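Local coordinates for protein extracellular PQQ-dependent sugar dehydrogenase (Coprinopsis cinerea, PDB 6JT6) that is the haem b domain of a sugar dehydrogenase that uses pyrroloquinoline quinone, and probably carries electrons away from its catalytic domain, at residues A[73-77]-A[150-156]; A[42-46]-A[182-186]; A[24-30]-A[141-145]. One frame throughout, in Å; residues are numbered along the deposited sequence.

How the interactions relate
The three contacts belong to one cytochrome domain, a beta sandwich with haem beside one sheet. Interaction 3 is central and joins the two sheets through strands 26-33 and 138-146. Interaction 2 lies about 18 Å away between centres. It packs the C-terminal helix on strand 43-51, a neighbour of strand 26-33, and Phe44 touches Tyr30 of interaction 3. Interaction 1 packs a loop on strand 70-76 of the sheet that holds strand 138-146. Its centre is about 18 Å from that of interaction 3, without touching, and about 25 Å from that of interaction 2, across the chain's centre. Along the chain, interaction 1 lies within the span of interaction 2, and the segments of interaction 3 alternate with both.

Interaction 1: residues A[73-77]-A[150-156]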
loop_
_atom_site.group_PDB
_atom_site.type_symbol
_atom_site.label_atom_id
_atom_site.label_comp_id
_atom_site.label_asym_id
_atom_site.label_seq_id
_atom_site.Cartn_x
_atom_site.Cartn_y
_atom_site.Cartn_z
ATOM N N GLY A 73 3.539 4.328 -4.081
ATOM C CA GLY A 73 2.569 5.361 -4.396
ATOM C C GLY A 73 3.096 6.749 -4.143
ATOM O O GLY A 73 4.018 6.954 -3.332
ATOM N N TRP A 74 2.515 7.719 -4.852
ATOM C CA TRP A 74 2.818 9.113 -4.662
ATOM C C TRP A 74 1.694 9.981 -5.237
ATOM O O TRP A 74 0.744 9.460 -5.867
ATOM C CB TRP A 74 4.194 9.468 -5.231
ATOM C CG TRP A 74 4.286 9.411 -6.735
ATOM C CD1 TRP A 74 4.117 10.450 -7.617
ATOM C CD2 TRP A 74 4.617 8.259 -7.518
ATOM N NE1 TRP A 74 4.325 10.009 -8.919
ATOM C CE2 TRP A 74 4.645 8.670 -8.884
ATOM C CE3 TRP A 74 4.930 6.933 -7.196
ATOM C CZ2 TRP A 74 4.938 7.785 -9.938
ATOM C CZ3 TRP A 74 5.229 6.042 -8.250
ATOM C CH2 TRP A 74 5.218 6.480 -9.612
ATOM N N VAL A 75 1.783 11.287 -4.993
ATOM C CA VAL A 75 0.831 12.232 -5.593
ATOM C C VAL A 75 1.614 13.224 -6.461
ATOM O O VAL A 75 2.516 13.903 -5.976
ATOM C CB VAL A 75 -0.065 12.949 -4.546
ATOM C CG1 VAL A 75 -1.001 13.916 -5.241
ATOM C CG2 VAL A 75 -0.934 11.936 -3.811
ATOM N N ASP A 76 1.278 13.248 -7.747
ATOM C CA ASP A 76 1.865 14.157 -8.721
ATOM C C ASP A 76 0.948 15.384 -8.821
ATOM O O ASP A 76 -0.016 15.364 -9.581
ATOM C CB ASP A 76 1.974 13.445 -10.080
ATOM C CG ASP A 76 2.455 14.370 -11.204
ATOM O OD1 ASP A 76 3.245 15.298 -10.923
ATOM O OD2 ASP A 76 2.041 14.142 -12.365
ATOM N N GLY A 77 1.222 16.415 -8.013
ATOM C CA GLY A 77 0.371 17.608 -7.961
ATOM C C GLY A 77 -0.861 17.302 -7.140
ATOM O O GLY A 77 -0.796 17.303 -5.911
ATOM N N LYS A 150 9.859 13.482 -4.750
ATOM C CA LYS A 150 9.007 12.697 -5.678
ATOM C C LYS A 150 9.817 11.818 -6.628
ATOM O O LYS A 150 11.020 12.062 -6.827
ATOM C CB LYS A 150 8.153 13.602 -6.560
ATOM C CG LYS A 150 7.253 14.606 -5.863
ATOM C CD LYS A 150 6.063 13.996 -5.159
ATOM C CE LYS A 150 5.413 15.076 -4.302
ATOM N NZ LYS A 150 3.961 14.804 -4.049
ATOM N N PRO A 151 9.155 10.795 -7.238
ATOM C CA PRO A 151 9.832 10.118 -8.334
ATOM C C PRO A 151 10.237 11.149 -9.410
ATOM O O PRO A 151 9.634 12.220 -9.526
ATOM C CB PRO A 151 8.759 9.124 -8.836
ATOM C CG PRO A 151 7.991 8.796 -7.587
ATOM C CD PRO A 151 7.848 10.143 -6.931
ATOM N N LEU A 152 11.290 10.828 -10.152
ATOM C CA LEU A 152 11.993 11.814 -11.006
ATOM C C LEU A 152 11.085 12.405 -12.050
ATOM O O LEU A 152 11.196 13.589 -12.358
ATOM C CB LEU A 152 13.183 11.147 -11.718
ATOM C CG LEU A 152 14.489 10.779 -10.987
ATOM C CD1 LEU A 152 15.373 11.993 -10.846
ATOM C CD2 LEU A 152 14.330 10.065 -9.636
ATOM N N THR A 153 10.199 11.572 -12.597
ATOM C CA THR A 153 9.201 12.016 -13.569
ATOM C C THR A 153 7.815 11.623 -13.018
ATOM O O THR A 153 7.261 10.605 -13.375
ATOM C CB THR A 153 9.470 11.458 -14.985
ATOM O OG1 THR A 153 9.480 10.028 -14.940
ATOM C CG2 THR A 153 10.854 11.924 -15.496
ATOM N N PRO A 154 7.265 12.456 -12.119
ATOM C CA PRO A 154 6.117 12.027 -11.306
ATOM C C PRO A 154 4.814 11.804 -12.095
ATOM O O PRO A 154 3.896 11.182 -11.578
ATOM C CB PRO A 154 5.976 13.131 -10.258
ATOM C CG PRO A 154 6.792 14.277 -10.728
ATOM C CD PRO A 154 7.791 13.781 -11.724
ATOM N N SER A 155 4.747 12.272 -13.345
ATOM C CA SER A 155 3.601 11.971 -14.229
ATOM C C SER A 155 3.546 10.510 -14.696
ATOM O O SER A 155 2.484 10.030 -15.085
ATOM C CB SER A 155 3.646 12.873 -15.464
ATOM O OG SER A 155 4.565 12.297 -16.380
ATOM N N ASP A 156 4.674 9.804 -14.655
ATOM C CA ASP A 156 4.789 8.434 -15.197
ATOM C C ASP A 156 4.790 7.423 -14.019
ATOM O O ASP A 156 5.659 7.488 -13.156
ATOM C CB ASP A 156 6.077 8.323 -16.048
ATOM C CG ASP A 156 6.277 6.943 -16.725
ATOM O OD1 ASP A 156 5.567 5.943 -16.461
ATOM O OD2 ASP A 156 7.206 6.859 -17.553
HETATM O O HOH W 1 4.150 12.292 -3.228
#
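Lys150 reaches across to the backbone of Val75 with its ammonium group. NZ donates to Val75 O at 2.6 Å, in the carbonyl plane, with a C=O...N angle of 154°. The chain bends at chi2 (-71°) and then runs extended, which brings NZ to the strand. NZ also donates to a water at 2.6 Å, and that water accepts from Val75 N. The lysine therefore serves both the NH and the CO of one strand residue, one of them through water.

The second polar link is Trp74 NE1 to Pro154 O, 2.9 Å long and nearly straight at 163°. The oxygen lies almost in the indole plane, and the NH meets one of its lone pairs. Pro154 O also accepts from Arg81 NE, on the next strand. Arg81 forms a salt bridge with Asp76 OD2 as well, so one guanidinium group ties the carbonyl to the carboxylate.

Packing surrounds these bonds. Pro151 CG sits over the six-membered ring of Trp74, 3.5 Å from its centroid, a CH-pi contact. Pro151 CD lies 3.6 Å from Trp74 CG, on the five-membered ring. At the ring edge, Asp156 O comes to 3.3 Å from Trp74 CZ2. Asp76 OD1 is 3.5 Å from Pro154 CB. The two side chains cross at about a right angle. Thr153 to Asp156 form a type I beta turn, closed by Asp156 N bonding to Thr153 O.

The contact joins strand 70-76 to the loop between strands 138-146 and 166-173. Indole is held both by its NH and by a proline on its face, which should restrict both tilt and slide. The lysine charge meets a neutral carbonyl and water across this contact, not the carboxylate of Asp76.

Interaction 2: residues A[42-46]-A[182-186]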
loop_
_atom_site.group_PDB
_atom_site.type_symbol
_atom_site.label_atom_id
_atom_site.label_comp_id
_atom_site.label_asym_id
_atom_site.label_seq_id
_atom_site.Cartn_x
_atom_site.Cartn_y
_atom_site.Cartn_z
ATOM N N ASP A 42 -7.442 -13.493 -3.772
ATOM C CA ASP A 42 -6.198 -13.137 -4.474
ATOM C C ASP A 42 -6.079 -11.625 -4.662
ATOM O O ASP A 42 -5.698 -11.132 -5.739
ATOM C CB ASP A 42 -6.043 -13.910 -5.797
ATOM C CG ASP A 42 -4.642 -13.796 -6.398
ATOM O OD1 ASP A 42 -3.741 -13.191 -5.777
ATOM O OD2 ASP A 42 -4.440 -14.315 -7.516
ATOM N N GLU A 43 -6.417 -10.895 -3.600
ATOM C CA GLU A 43 -6.433 -9.437 -3.634
ATOM C C GLU A 43 -6.471 -8.842 -2.221
ATOM O O GLU A 43 -6.731 -9.547 -1.239
ATOM C CB GLU A 43 -7.607 -8.930 -4.476
ATOM C CG GLU A 43 -8.989 -9.055 -3.846
ATOM C CD GLU A 43 -10.016 -8.300 -4.656
ATOM O OE1 GLU A 43 -10.634 -8.905 -5.552
ATOM O OE2 GLU A 43 -10.169 -7.084 -4.455
ATOM N N PHE A 44 -6.189 -7.538 -2.124
ATOM C CA PHE A 44 -6.405 -6.796 -0.885
ATOM C C PHE A 44 -6.558 -5.332 -1.244
ATOM O O PHE A 44 -6.322 -4.954 -2.379
ATOM C CB PHE A 44 -5.265 -7.005 0.132
ATOM C CG PHE A 44 -3.909 -6.519 -0.346
ATOM C CD1 PHE A 44 -3.471 -5.229 -0.040
ATOM C CD2 PHE A 44 -3.046 -7.386 -1.049
ATOM C CE1 PHE A 44 -2.238 -4.757 -0.483
ATOM C CE2 PHE A 44 -1.792 -6.933 -1.476
ATOM C CZ PHE A 44 -1.392 -5.619 -1.190
ATOM N N ILE A 45 -6.979 -4.541 -0.264
ATOM C CA ILE A 45 -7.032 -3.097 -0.388
ATOM C C ILE A 45 -5.889 -2.541 0.444
ATOM O O ILE A 45 -5.681 -2.985 1.596
ATOM C CB ILE A 45 -8.370 -2.552 0.149
ATOM C CG1 ILE A 45 -9.539 -3.032 -0.743
ATOM C CG2 ILE A 45 -8.347 -1.024 0.259
ATOM C CD1 ILE A 45 -10.902 -2.872 -0.053
ATOM N N GLY A 46 -5.149 -1.583 -0.129
ATOM C CA GLY A 46 -4.091 -0.905 0.626
ATOM C C GLY A 46 -4.322 0.593 0.779
ATOM O O GLY A 46 -5.079 1.204 0.021
ATOM N N TYR A 182 -15.191 -6.874 3.303
ATOM C CA TYR A 182 -14.290 -6.494 2.225
ATOM C C TYR A 182 -14.974 -5.872 0.980
ATOM O O TYR A 182 -14.523 -4.800 0.515
ATOM C CB TYR A 182 -13.392 -7.663 1.832
ATOM C CG TYR A 182 -12.341 -7.312 0.786
ATOM C CD1 TYR A 182 -11.092 -6.791 1.175
ATOM C CD2 TYR A 182 -12.610 -7.478 -0.606
ATOM C CE1 TYR A 182 -10.136 -6.452 0.232
ATOM C CE2 TYR A 182 -11.636 -7.149 -1.561
ATOM C CZ TYR A 182 -10.409 -6.639 -1.125
ATOM O OH TYR A 182 -9.446 -6.305 -2.033
ATOM N N ASP A 183 -15.990 -6.551 0.424
ATOM C CA ASP A 183 -16.709 -6.086 -0.767
ATOM C C ASP A 183 -17.377 -4.737 -0.522
ATOM O O ASP A 183 -17.266 -3.847 -1.362
ATOM C CB ASP A 183 -17.770 -7.089 -1.270
ATOM C CG ASP A 183 -17.192 -8.403 -1.768
ATOM O OD1 ASP A 183 -16.116 -8.444 -2.417
ATOM O OD2 ASP A 183 -17.863 -9.432 -1.513
ATOM N N TYR A 184 -18.047 -4.579 0.625
ATOM C CA TYR A 184 -18.660 -3.307 1.038
ATOM C C TYR A 184 -17.602 -2.212 1.136
ATOM O O TYR A 184 -17.790 -1.112 0.597
ATOM C CB TYR A 184 -19.374 -3.455 2.397
ATOM C CG TYR A 184 -19.836 -2.151 3.008
ATOM C CD1 TYR A 184 -20.844 -1.376 2.382
ATOM C CD2 TYR A 184 -19.269 -1.673 4.209
ATOM C CE1 TYR A 184 -21.273 -0.172 2.941
ATOM C CE2 TYR A 184 -19.693 -0.469 4.781
ATOM C CZ TYR A 184 -20.694 0.279 4.142
ATOM O OH TYR A 184 -21.119 1.477 4.689
ATOM N N TYR A 185 -16.489 -2.529 1.816
ATOM C CA TYR A 185 -15.370 -1.599 1.951
ATOM C C TYR A 185 -14.802 -1.214 0.580
ATOM O O TYR A 185 -14.516 -0.041 0.341
ATOM C CB TYR A 185 -14.261 -2.205 2.847
ATOM C CG TYR A 185 -14.532 -2.119 4.341
ATOM C CD1 TYR A 185 -15.523 -1.259 4.859
ATOM C CD2 TYR A 185 -13.770 -2.876 5.254
ATOM C CE1 TYR A 185 -15.761 -1.179 6.238
ATOM C CE2 TYR A 185 -13.958 -2.761 6.644
ATOM C CZ TYR A 185 -14.959 -1.929 7.139
ATOM O OH TYR A 185 -15.164 -1.806 8.518
ATOM N N LEU A 186 -14.661 -2.199 -0.317
ATOM C CA LEU A 186 -14.127 -1.962 -1.661
ATOM C C LEU A 186 -14.989 -0.984 -2.413
ATOM O O LEU A 186 -14.465 -0.042 -2.994
ATOM C CB LEU A 186 -13.968 -3.254 -2.469
ATOM C CG LEU A 186 -13.403 -3.151 -3.914
ATOM C CD1 LEU A 186 -12.019 -2.505 -3.962
ATOM C CD2 LEU A 186 -13.361 -4.528 -4.601
#
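Tyr182 projects from the first turn of the C-terminal helix and sets its ring face on Ile45 and its hydroxyl end on Glu43. The first torsion of the tyrosine, chi1 -175°, carries CG opposite the backbone N and sends the ring toward the sheet. Tyr182 OH donates to Glu43 OE2 at 2.6 Å. The acceptor is met on its anti side, somewhat out of the carboxylate plane. The carboxylate stands nearly upright to the ring, with the two planes 88° apart. OE2 lies near the ring plane, at the edge, and comes within 3.2 Å of Tyr182 CE2. Glu43 OE2 also forms a salt bridge with Arg119 NE of strand 113-121. One oxygen is thus shared by a phenol and a guanidinium group, which probably favours the charged carboxylate.

The fold is the beta sandwich of the cellobiose dehydrogenase cytochrome family. Helix 182-191 covers the outer face of one sheet, and the axes of the short helix and strand segments come within 9.8 Å, at 47°. Side chains alternate along the strand. Glu43 and Ile45 point to the helix, whereas Phe44 points away and stacks with Phe32.

Ile45 reaches both Tyr182 and Leu186, one turn apart on the helix. Its CD1 lies over one face of the Tyr182 ring, 4.1 Å from the centroid, in a CH-pi contact. Ile45 CG1 touches Tyr182 CE1 at 3.6 Å. Ile45 CD1 also reaches the helix backbone, 3.7 Å from Leu186 CA. The backbone N of Leu186 bonds to Tyr182 O. Leu186 CD2 is 4.1 Å from Glu43 OE2, beside the polar link. Tyr185 adds little here beyond its backbone and CB; its ring turns off to a hydroxyl bond with Thr15. Ile31 of strand 26-33 touches Ile45, Tyr182 and Tyr185.

Interaction 3: residues A[24-30]-A[141-145]; sequences TDASWGY and FGWAF. With HEM (protoporphyrin IX containing Fe), chain C.
Tyr30 and Phe141 meet edge to face, with their planes at 72°. The CD2-CE2 edge of Phe141 lies over the tyrosine ring, and Phe141 CD2 is 3.5 Å from Tyr30 CZ. Trp28 and Trp143 form a second edge-to-face pair, tilted at 51°. Trp143 CB covers the six-membered ring of Trp28, 3.7 Å from its centroid. With Trp143 CG between backbone N and carbonyl carbon (chi1 57°), the indole swings past Trp28 CH2, which CE3 of Trp143 approaches to 3.6 Å. Thr24 CB sits over the Phe145 ring, and Ala26 CB touches Phe145 CE1 at 3.7 Å.

These strands belong to the two facing sheets of the sandwich, and no direct hydrogen bond links the segments. A water bridges them: it is 2.6 Å from Tyr30 OH and donates to Gly142 O. Asn59 also bonds the tyrosine hydroxyl, and Gly58 O holds Trp28 NE1. Putting a leucine at Tyr30 would probably leave the Phe141 edge without the aromatic face it packs on, and the water and Asn59 without their hydroxyl partner.

On its other side, strand 138-146 faces haem. Gly142 has no side chain, and its CA packs 3.6 Å from the haem methyl CMD. Ala144 CB is 3.6 Å from haem CHD. Strand 138-146 thus turns aromatic side chains to the core on one face and the small residues Gly142 and Ala144 to haem on the other.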
loop_
_atom_site.group_PDB
_atom_site.type_symbol
_atom_site.label_atom_id
_atom_site.label_comp_id
_atom_site.label_asym_id
_atom_site.label_seq_id
_atom_site.Cartn_x
_atom_site.Cartn_y
_atom_site.Cartn_z
ATOM N N THR A 24 8.310 9.015 10.424
ATOM C CA THR A 24 7.862 9.494 9.121
ATOM C C THR A 24 6.508 10.200 9.168
ATOM O O THR A 24 6.163 10.979 8.254
ATOM C CB THR A 24 7.808 8.320 8.129
ATOM O OG1 THR A 24 6.841 7.346 8.569
ATOM C CG2 THR A 24 9.211 7.666 7.998
ATOM N N ASP A 25 5.743 9.925 10.233
ATOM C CA ASP A 25 4.324 10.301 10.334
ATOM C C ASP A 25 3.465 9.770 9.163
ATOM O O ASP A 25 2.506 10.402 8.725
ATOM C CB ASP A 25 4.155 11.809 10.503
ATOM C CG ASP A 25 4.750 12.308 11.787
ATOM O OD1 ASP A 25 4.573 11.627 12.832
ATOM O OD2 ASP A 25 5.400 13.383 11.741
ATOM N N ALA A 26 3.848 8.606 8.661
ATOM C CA ALA A 26 3.105 7.985 7.598
ATOM C C ALA A 26 2.406 6.744 8.142
ATOM O O ALA A 26 2.811 6.195 9.199
ATOM C CB ALA A 26 4.042 7.644 6.460
ATOM N N SER A 27 1.375 6.300 7.412
ATOM C CA SER A 27 0.599 5.103 7.767
ATOM C C SER A 27 0.486 4.132 6.605
ATOM O O SER A 27 0.363 4.551 5.432
ATOM C CB SER A 27 -0.845 5.499 8.097
ATOM O OG SER A 27 -0.903 6.519 9.031
ATOM N N TRP A 28 0.479 2.850 6.928
ATOM C CA TRP A 28 0.277 1.774 5.920
ATOM C C TRP A 28 -0.929 0.989 6.383
ATOM O O TRP A 28 -0.873 0.385 7.441
ATOM C CB TRP A 28 1.516 0.871 5.843
ATOM C CG TRP A 28 2.683 1.532 5.141
ATOM C CD1 TRP A 28 3.094 1.325 3.844
ATOM C CD2 TRP A 28 3.593 2.502 5.703
ATOM N NE1 TRP A 28 4.215 2.106 3.570
ATOM C CE2 TRP A 28 4.540 2.829 4.691
ATOM C CE3 TRP A 28 3.715 3.111 6.972
ATOM C CZ2 TRP A 28 5.562 3.767 4.889
ATOM C CZ3 TRP A 28 4.748 4.059 7.164
ATOM C CH2 TRP A 28 5.663 4.361 6.120
ATOM N N GLY A 29 -2.028 1.024 5.621
ATOM C CA GLY A 29 -3.257 0.328 5.994
ATOM C C GLY A 29 -3.560 -0.785 5.011
ATOM O O GLY A 29 -3.193 -0.674 3.840
ATOM N N TYR A 30 -4.173 -1.878 5.488
ATOM C CA TYR A 30 -4.570 -2.995 4.637
ATOM C C TYR A 30 -5.901 -3.549 5.061
ATOM O O TYR A 30 -6.210 -3.582 6.237
ATOM C CB TYR A 30 -3.537 -4.143 4.654
ATOM C CG TYR A 30 -2.164 -3.679 4.286
ATOM C CD1 TYR A 30 -1.761 -3.640 2.938
ATOM C CD2 TYR A 30 -1.271 -3.212 5.284
ATOM C CE1 TYR A 30 -0.493 -3.182 2.590
ATOM C CE2 TYR A 30 -0.001 -2.769 4.949
ATOM C CZ TYR A 30 0.370 -2.747 3.608
ATOM O OH TYR A 30 1.614 -2.286 3.243
ATOM N N PHE A 141 5.560 -7.525 6.609
ATOM C CA PHE A 141 5.519 -6.528 5.533
ATOM C C PHE A 141 6.658 -5.553 5.717
ATOM O O PHE A 141 7.073 -5.245 6.854
ATOM C CB PHE A 141 4.180 -5.741 5.522
ATOM C CG PHE A 141 3.035 -6.436 4.796
ATOM C CD1 PHE A 141 3.148 -7.742 4.309
ATOM C CD2 PHE A 141 1.805 -5.781 4.647
ATOM C CE1 PHE A 141 2.071 -8.377 3.659
ATOM C CE2 PHE A 141 0.727 -6.395 3.999
ATOM C CZ PHE A 141 0.862 -7.710 3.500
ATOM N N GLY A 142 7.122 -5.024 4.595
ATOM C CA GLY A 142 8.076 -3.932 4.614
ATOM C C GLY A 142 7.345 -2.617 4.415
ATOM O O GLY A 142 6.189 -2.578 3.909
ATOM N N TRP A 143 7.968 -1.541 4.896
ATOM C CA TRP A 143 7.475 -0.178 4.619
ATOM C C TRP A 143 8.677 0.637 4.146
ATOM O O TRP A 143 9.809 0.379 4.579
ATOM C CB TRP A 143 6.796 0.455 5.872
ATOM C CG TRP A 143 7.636 0.543 7.090
ATOM C CD1 TRP A 143 7.754 -0.398 8.114
ATOM C CD2 TRP A 143 8.526 1.611 7.433
ATOM N NE1 TRP A 143 8.634 0.050 9.064
ATOM C CE2 TRP A 143 9.130 1.272 8.682
ATOM C CE3 TRP A 143 8.847 2.848 6.829
ATOM C CZ2 TRP A 143 10.046 2.129 9.340
ATOM C CZ3 TRP A 143 9.776 3.697 7.480
ATOM C CH2 TRP A 143 10.380 3.308 8.716
ATOM N N ALA A 144 8.444 1.606 3.269
ATOM C CA ALA A 144 9.522 2.449 2.753
ATOM C C ALA A 144 8.962 3.835 2.453
ATOM O O ALA A 144 7.774 3.977 2.095
ATOM C CB ALA A 144 10.187 1.826 1.503
ATOM N N PHE A 145 9.810 4.856 2.582
ATOM C CA PHE A 145 9.320 6.212 2.580
ATOM C C PHE A 145 10.423 7.129 2.135
ATOM O O PHE A 145 11.547 7.030 2.638
ATOM C CB PHE A 145 8.878 6.519 4.011
ATOM C CG PHE A 145 8.274 7.877 4.223
ATOM C CD1 PHE A 145 6.930 8.125 3.947
ATOM C CD2 PHE A 145 9.044 8.900 4.817
ATOM C CE1 PHE A 145 6.368 9.389 4.211
ATOM C CE2 PHE A 145 8.481 10.146 5.091
ATOM C CZ PHE A 145 7.144 10.393 4.776
HETATM C CHA HEM C . 15.837 -1.660 2.600
HETATM C CHB HEM C . 18.210 0.198 -1.221
HETATM C CHC HEM C . 14.003 1.437 -3.274
HETATM C CHD HEM C . 11.669 -1.210 0.142
HETATM C C1A HEM C . 16.844 -1.215 1.763
HETATM C C2A HEM C . 18.224 -1.229 2.088
HETATM C C3A HEM C . 18.882 -0.690 1.007
HETATM C C4A HEM C . 17.920 -0.349 0.017
HETATM C CMA HEM C . 20.383 -0.487 0.869
HETATM C CAA HEM C . 18.855 -1.742 3.375
HETATM C CBA HEM C . 18.476 -0.919 4.619
HETATM C CGA HEM C . 18.708 0.564 4.497
HETATM O O1A HEM C . 17.753 1.385 4.467
HETATM O O2A HEM C . 19.880 0.993 4.431
HETATM C C1B HEM C . 17.273 0.720 -2.108
HETATM C C2B HEM C . 17.633 1.453 -3.290
HETATM C C3B HEM C . 16.438 1.848 -3.857
HETATM C C4B HEM C . 15.362 1.314 -2.990
HETATM C CMB HEM C . 19.069 1.752 -3.768
HETATM C CAB HEM C . 16.156 2.622 -5.099
HETATM C CBB HEM C . 16.911 3.626 -5.531
HETATM C C1C HEM C . 12.981 0.746 -2.567
HETATM C C2C HEM C . 11.607 0.772 -2.898
HETATM C C3C HEM C . 10.926 0.015 -1.935
HETATM C C4C HEM C . 11.906 -0.454 -0.983
HETATM C CMC HEM C . 11.049 1.472 -4.125
HETATM C CAC HEM C . 9.463 -0.270 -1.912
HETATM C CBC HEM C . 8.555 0.645 -2.314
HETATM C C1D HEM C . 12.649 -1.459 1.114
HETATM C C2D HEM C . 12.336 -2.159 2.379
HETATM C C3D HEM C . 13.483 -2.307 3.052
HETATM C C4D HEM C . 14.509 -1.695 2.181
HETATM C CMD HEM C . 10.994 -2.634 2.871
HETATM C CAD HEM C . 13.663 -2.914 4.442
HETATM C CBD HEM C . 13.741 -4.430 4.477
HETATM C CGD HEM C . 15.078 -4.857 3.935
HETATM O O1D HEM C . 15.193 -5.570 2.901
HETATM O O2D HEM C . 16.094 -4.455 4.519
HETATM N NA HEM C . 16.672 -0.643 0.499
HETATM N NB HEM C . 15.941 0.665 -1.973
HETATM N NC HEM C . 13.129 0.042 -1.394
HETATM N ND HEM C . 13.986 -1.227 1.018
HETATM FE FE HEM C . 14.932 -0.332 -0.419
HETATM O O HOH W 2 3.677 -1.839 4.767
#